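Endo-beta-1,4-xylanase Xyn10C (Pseudomonas cellulosa, PDB 1GNY) cleaves internal linkages of the xylan backbone to release xylooligosaccharides, and binds xylan through an N-terminal family 15 carbohydrate-binding module. Local coordinates at residues N16-T21 against G129-G134; V33-L38 against V42-D47. One frame throughout, in Å; residues are numbered along the deposited sequence.

How the interactions relate
Strand 42-48 ties the two contacts together: it supplies one side of interaction 2 and runs between the two strands joined by interaction 1 in the five-strand sheet. Probable hydrogen bonds of 2.9 Å from Gly43 N to Asn16 O and from Ala132 N to Val42 O connect them. Interaction 1 lies on the sugar-binding surface of that sheet, is small (79 Å²) and polar, and bridges past a strand through one side-chain hydrogen bond. Interaction 2 is mostly buried between the sheets, with Leu38 at its exposed turn end; it buries 256 Å² with no hydrogen bond between its segments. Val42 and Gly43 have sheet bonding at their backbones and apolar packing toward the core.

Interaction 1: N16-T21 against G129-G134; sequences NASGST and GIQAKG. With XYP (beta-D-xylopyranose), chain B.
In the xylan-binding site of this family 15 module, Ser18 and Gln131 join the end of the edge strand 14-17 to strand 126-133, two places across the five-strand sheet. Strand 42-48 runs between them, so the link is made by side chains and not by backbone pairing. Ser18 OG donates to Gln131 OE1 over 2.6 Å, a short bond. The donor is tilted 26° from the carbonyl plane, so the hydroxyl sits somewhat off that plane. Gln131 reaches across because its chain is extended beyond CG. On the other arm of the amide, NE2 is hydrogen-bonded to Gln77 OE1, which leaves the buried amide held at both the oxygen and the nitrogen. A water donates to Ser18 OG at 2.7 Å and makes a weak bond with Lys133 NZ at 3.2 Å, adding a loose second route between the segments.

Asn16, two residues before Ser18, makes the direct sugar contacts of this segment. With CG anti to its N (chi1 -159°), its amide is brought up to one xylose: ND2 donates to sugar O2 over 2.6 Å with an N-H...O angle of 165°, a nearly straight bond, while OD1 comes within 3.0 Å of sugar O3. The same ligand is hydrogen-bonded to Gln81 OE1 and Gln127 NE2, and Ser18 CB approaches sugar O3 at 3.9 Å.

The chemistry implies a division of labour. Asn16 reads the sugar hydroxyls directly, whereas Gln131, having no contact with this xylose, may act indirectly, by holding the side chain of Ser18, a pocket residue whose CB lies near the sugar. Because Ser18 OG gives its proton to Gln131 and Gln77 takes one from NE2, the Gln131 amide is probably set in a single orientation, OE1 toward Ser18.

Interaction 2: V33-L38 against V42-D47; sequences VTFAAL and VGAVFD
The Phe35 ring has the backbone of Gly43 and Ala44 over one face: Gly43 CA lies 4.0 Å from the ring centroid and 23° off the normal, a CH-pi contact, and Ala44 N lies over the same face, higher, 4.1 Å above the plane. On the same side but beyond the rim, Ala44 CB meets Phe35 CD1 at 3.7 Å, while Val42 O approaches Phe35 CE2 obliquely at 3.6 Å. This is packing between the two sheets of a beta-sandwich, the jelly-roll fold of many carbohydrate-binding modules. Strand 32-36 belongs to one sheet and strand 42-48 to the other; their local axes come within 7.3 Å and run at 152°, roughly antiparallel. No hydrogen bond joins the segments. Phe35 holds CG between its backbone N and carbonyl carbon (chi1 71°), which turns the ring onto the Gly43 backbone. Ile140 of the neighbouring strand 139-149 also touches Phe35.

Toward the connecting turn, Ala37 is the centre of an inverse gamma turn, with a weak bond from Leu38 N to Ala36 O. Against this turn Val42 lays a methyl, its CG1 sitting 3.5 Å from Ala36 O.

Interaction 1: N16-T21 against G129-G134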
loop_
_atom_site.group_PDB
_atom_site.type_symbol
_atom_site.label_atom_id
_atom_site.label_comp_id
_atom_site.label_asym_id
_atom_site.label_seq_id
_atom_site.Cartn_x
_atom_site.Cartn_y
_atom_site.Cartn_z
ATOM N N ASN A 16 6.739 1.945 7.604
ATOM C CA ASN A 16 6.152 0.739 8.263
ATOM C C ASN A 16 7.051 -0.493 8.166
ATOM O O ASN A 16 7.768 -0.685 7.169
ATOM C CB ASN A 16 4.824 0.375 7.628
ATOM C CG ASN A 16 3.946 -0.468 8.519
ATOM O OD1 ASN A 16 3.607 -1.637 8.197
ATOM N ND2 ASN A 16 3.516 0.111 9.590
ATOM N N ALA A 17 7.029 -1.283 9.244
ATOM C CA ALA A 17 7.718 -2.585 9.281
ATOM C C ALA A 17 6.736 -3.630 9.796
ATOM O O ALA A 17 6.216 -3.516 10.883
ATOM C CB ALA A 17 8.923 -2.552 10.147
ATOM N N SER A 18 6.464 -4.638 8.982
ATOM C CA SER A 18 5.585 -5.762 9.387
ATOM C C SER A 18 6.325 -7.094 9.616
ATOM O O SER A 18 5.693 -8.101 9.980
ATOM C CB SER A 18 4.501 -5.969 8.308
ATOM O OG SER A 18 5.103 -6.471 7.090
ATOM N N GLY A 19 7.619 -7.101 9.357
ATOM C CA GLY A 19 8.492 -8.275 9.435
ATOM C C GLY A 19 9.671 -8.033 10.374
ATOM O O GLY A 19 9.560 -7.246 11.308
ATOM N N SER A 20 10.794 -8.657 10.057
ATOM C CA SER A 20 11.981 -8.652 10.925
ATOM C C SER A 20 13.060 -7.593 10.600
ATOM O O SER A 20 14.165 -7.658 11.138
ATOM C CB SER A 20 12.618 -10.041 10.896
ATOM O OG SER A 20 13.066 -10.328 9.577
ATOM N N THR A 21 12.740 -6.658 9.715
ATOM C CA THR A 21 13.637 -5.573 9.360
ATOM C C THR A 21 12.985 -4.233 9.675
ATOM O O THR A 21 11.869 -3.958 9.253
ATOM C CB THR A 21 13.953 -5.609 7.880
ATOM O OG1 THR A 21 14.622 -6.840 7.543
ATOM C CG2 THR A 21 14.912 -4.536 7.506
ATOM N N GLY A 129 -1.320 0.390 2.885
ATOM C CA GLY A 129 -0.018 0.718 2.335
ATOM C C GLY A 129 0.517 -0.262 1.329
ATOM O O GLY A 129 -0.279 -1.048 0.784
ATOM N N ILE A 130 1.809 -0.146 1.065
ATOM C CA ILE A 130 2.538 -1.044 0.141
ATOM C C ILE A 130 3.868 -1.399 0.773
ATOM O O ILE A 130 4.518 -0.547 1.382
ATOM C CB ILE A 130 2.679 -0.409 -1.285
ATOM C CG1 ILE A 130 3.144 -1.461 -2.308
ATOM C CG2 ILE A 130 3.515 0.852 -1.252
ATOM C CD1 ILE A 130 3.112 -0.937 -3.773
ATOM N N GLN A 131 4.284 -2.650 0.627
ATOM C CA GLN A 131 5.519 -3.134 1.251
ATOM C C GLN A 131 6.291 -4.083 0.333
ATOM O O GLN A 131 5.675 -4.738 -0.535
ATOM C CB GLN A 131 5.249 -3.821 2.605
ATOM C CG GLN A 131 4.355 -5.080 2.499
ATOM C CD GLN A 131 4.048 -5.707 3.867
ATOM O OE1 GLN A 131 4.433 -5.138 4.903
ATOM N NE2 GLN A 131 3.370 -6.889 3.868
ATOM N N ALA A 132 7.586 -4.142 0.542
ATOM C CA ALA A 132 8.442 -5.045 -0.204
ATOM C C ALA A 132 8.379 -6.435 0.435
ATOM O O ALA A 132 8.274 -6.569 1.654
ATOM C CB ALA A 132 9.859 -4.532 -0.195
ATOM N N LYS A 133 8.481 -7.461 -0.395
ATOM C CA LYS A 133 8.530 -8.850 0.081
ATOM C C LYS A 133 9.668 -9.591 -0.630
ATOM O O LYS A 133 9.767 -9.540 -1.851
ATOM C CB LYS A 133 7.232 -9.616 -0.190
ATOM C CG LYS A 133 5.929 -9.027 0.387
ATOM C CD LYS A 133 5.879 -9.122 1.852
ATOM C CE LYS A 133 5.443 -10.505 2.388
ATOM N NZ LYS A 133 5.982 -10.558 3.835
ATOM N N GLY A 134 10.449 -10.323 0.146
ATOM C CA GLY A 134 11.575 -11.116 -0.341
ATOM C C GLY A 134 12.902 -10.621 0.218
ATOM O O GLY A 134 13.045 -10.508 1.417
HETATM C C1 XYP B . 2.885 -2.609 13.270
HETATM C C2 XYP B . 2.749 -2.450 11.764
HETATM C C3 XYP B . 1.821 -3.516 11.187
HETATM C C4 XYP B . 2.194 -4.903 11.720
HETATM C C5 XYP B . 2.309 -4.832 13.229
HETATM O O2 XYP B . 2.201 -1.173 11.454
HETATM O O3 XYP B . 1.883 -3.510 9.769
HETATM O O4 XYP B . 1.161 -5.794 11.364
HETATM O O5 XYP B . 3.254 -3.866 13.636
HETATM O O HOH W 1 5.090 -9.074 6.573
#

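Interaction 2: V33-L38 against V42-D47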
loop_
_atom_site.group_PDB
_atom_site.type_symbol
_atom_site.label_atom_id
_atom_site.label_comp_id
_atom_site.label_asym_id
_atom_site.label_seq_id
_atom_site.Cartn_x
_atom_site.Cartn_y
_atom_site.Cartn_z
ATOM N N VAL A 33 5.644 10.082 -2.468
ATOM C CA VAL A 33 6.220 9.430 -1.261
ATOM C C VAL A 33 7.223 8.354 -1.654
ATOM O O VAL A 33 6.878 7.483 -2.449
ATOM C CB VAL A 33 5.096 8.815 -0.388
ATOM C CG1 VAL A 33 5.645 7.960 0.740
ATOM C CG2 VAL A 33 4.169 9.928 0.183
ATOM N N THR A 34 8.415 8.392 -1.065
ATOM C CA THR A 34 9.494 7.420 -1.391
ATOM C C THR A 34 9.994 6.792 -0.105
ATOM O O THR A 34 10.135 7.470 0.927
ATOM C CB THR A 34 10.681 8.067 -2.176
ATOM O OG1 THR A 34 10.169 8.736 -3.333
ATOM C CG2 THR A 34 11.704 7.028 -2.682
ATOM N N PHE A 35 10.255 5.494 -0.180
ATOM C CA PHE A 35 10.919 4.784 0.914
ATOM C C PHE A 35 12.076 3.905 0.411
ATOM O O PHE A 35 12.088 3.444 -0.755
ATOM C CB PHE A 35 9.934 3.983 1.778
ATOM C CG PHE A 35 9.340 2.758 1.126
ATOM C CD1 PHE A 35 8.164 2.861 0.357
ATOM C CD2 PHE A 35 9.873 1.496 1.346
ATOM C CE1 PHE A 35 7.606 1.759 -0.219
ATOM C CE2 PHE A 35 9.299 0.376 0.768
ATOM C CZ PHE A 35 8.143 0.510 -0.005
ATOM N N ALA A 36 13.031 3.689 1.318
ATOM C CA ALA A 36 14.140 2.753 1.131
ATOM C C ALA A 36 13.641 1.331 1.472
ATOM O O ALA A 36 13.172 1.046 2.594
ATOM C CB ALA A 36 15.317 3.120 2.017
ATOM N N ALA A 37 13.666 0.451 0.480
ATOM C CA ALA A 37 13.186 -0.929 0.628
ATOM C C ALA A 37 14.281 -1.802 1.281
ATOM O O ALA A 37 14.975 -2.602 0.632
ATOM C CB ALA A 37 12.759 -1.492 -0.727
ATOM N N LEU A 38 14.432 -1.604 2.577
ATOM C CA LEU A 38 15.550 -2.205 3.347
ATOM C C LEU A 38 15.483 -3.705 3.571
ATOM O O LEU A 38 16.531 -4.356 3.704
ATOM C CB LEU A 38 15.708 -1.516 4.703
ATOM C CG LEU A 38 16.045 -0.022 4.617
ATOM C CD1 LEU A 38 15.878 0.631 5.990
ATOM C CD2 LEU A 38 17.399 0.254 3.982
ATOM N N VAL A 42 9.193 -4.137 4.850
ATOM C CA VAL A 42 9.414 -2.686 4.969
ATOM C C VAL A 42 8.505 -2.039 3.919
ATOM O O VAL A 42 8.484 -2.467 2.760
ATOM C CB VAL A 42 10.906 -2.285 4.814
ATOM C CG1 VAL A 42 11.090 -0.769 4.795
ATOM C CG2 VAL A 42 11.727 -2.931 5.951
ATOM N N GLY A 43 7.780 -1.010 4.325
ATOM C CA GLY A 43 6.863 -0.317 3.440
ATOM C C GLY A 43 6.533 1.101 3.848
ATOM O O GLY A 43 7.214 1.715 4.666
ATOM N N ALA A 44 5.419 1.579 3.273
ATOM C CA ALA A 44 4.872 2.922 3.513
ATOM C C ALA A 44 3.367 2.817 3.648
ATOM O O ALA A 44 2.756 2.103 2.872
ATOM C CB ALA A 44 5.217 3.816 2.401
ATOM N N VAL A 45 2.817 3.523 4.633
ATOM C CA VAL A 45 1.394 3.456 4.975
ATOM C C VAL A 45 0.761 4.810 5.298
ATOM O O VAL A 45 1.480 5.769 5.604
ATOM C CB VAL A 45 1.143 2.526 6.213
ATOM C CG1 VAL A 45 1.530 1.043 5.932
ATOM C CG2 VAL A 45 1.805 3.035 7.446
ATOM N N PHE A 46 -0.574 4.830 5.251
ATOM C CA PHE A 46 -1.388 5.970 5.653
ATOM C C PHE A 46 -2.658 5.382 6.257
ATOM O O PHE A 46 -2.939 4.181 6.131
ATOM C CB PHE A 46 -1.716 6.886 4.462
ATOM C CG PHE A 46 -2.518 6.201 3.388
ATOM C CD1 PHE A 46 -1.877 5.457 2.407
ATOM C CD2 PHE A 46 -3.919 6.242 3.402
ATOM C CE1 PHE A 46 -2.613 4.775 1.442
ATOM C CE2 PHE A 46 -4.647 5.558 2.431
ATOM C CZ PHE A 46 -3.998 4.818 1.475
ATOM N N ASP A 47 -3.461 6.245 6.862
ATOM C CA ASP A 47 -4.708 5.789 7.455
ATOM C C ASP A 47 -5.941 6.309 6.736
ATOM O O ASP A 47 -6.001 7.471 6.329
ATOM C CB ASP A 47 -4.840 6.259 8.900
ATOM C CG ASP A 47 -3.770 5.743 9.777
ATOM O OD1 ASP A 47 -3.315 4.581 9.596
ATOM O OD2 ASP A 47 -3.340 6.436 10.711
#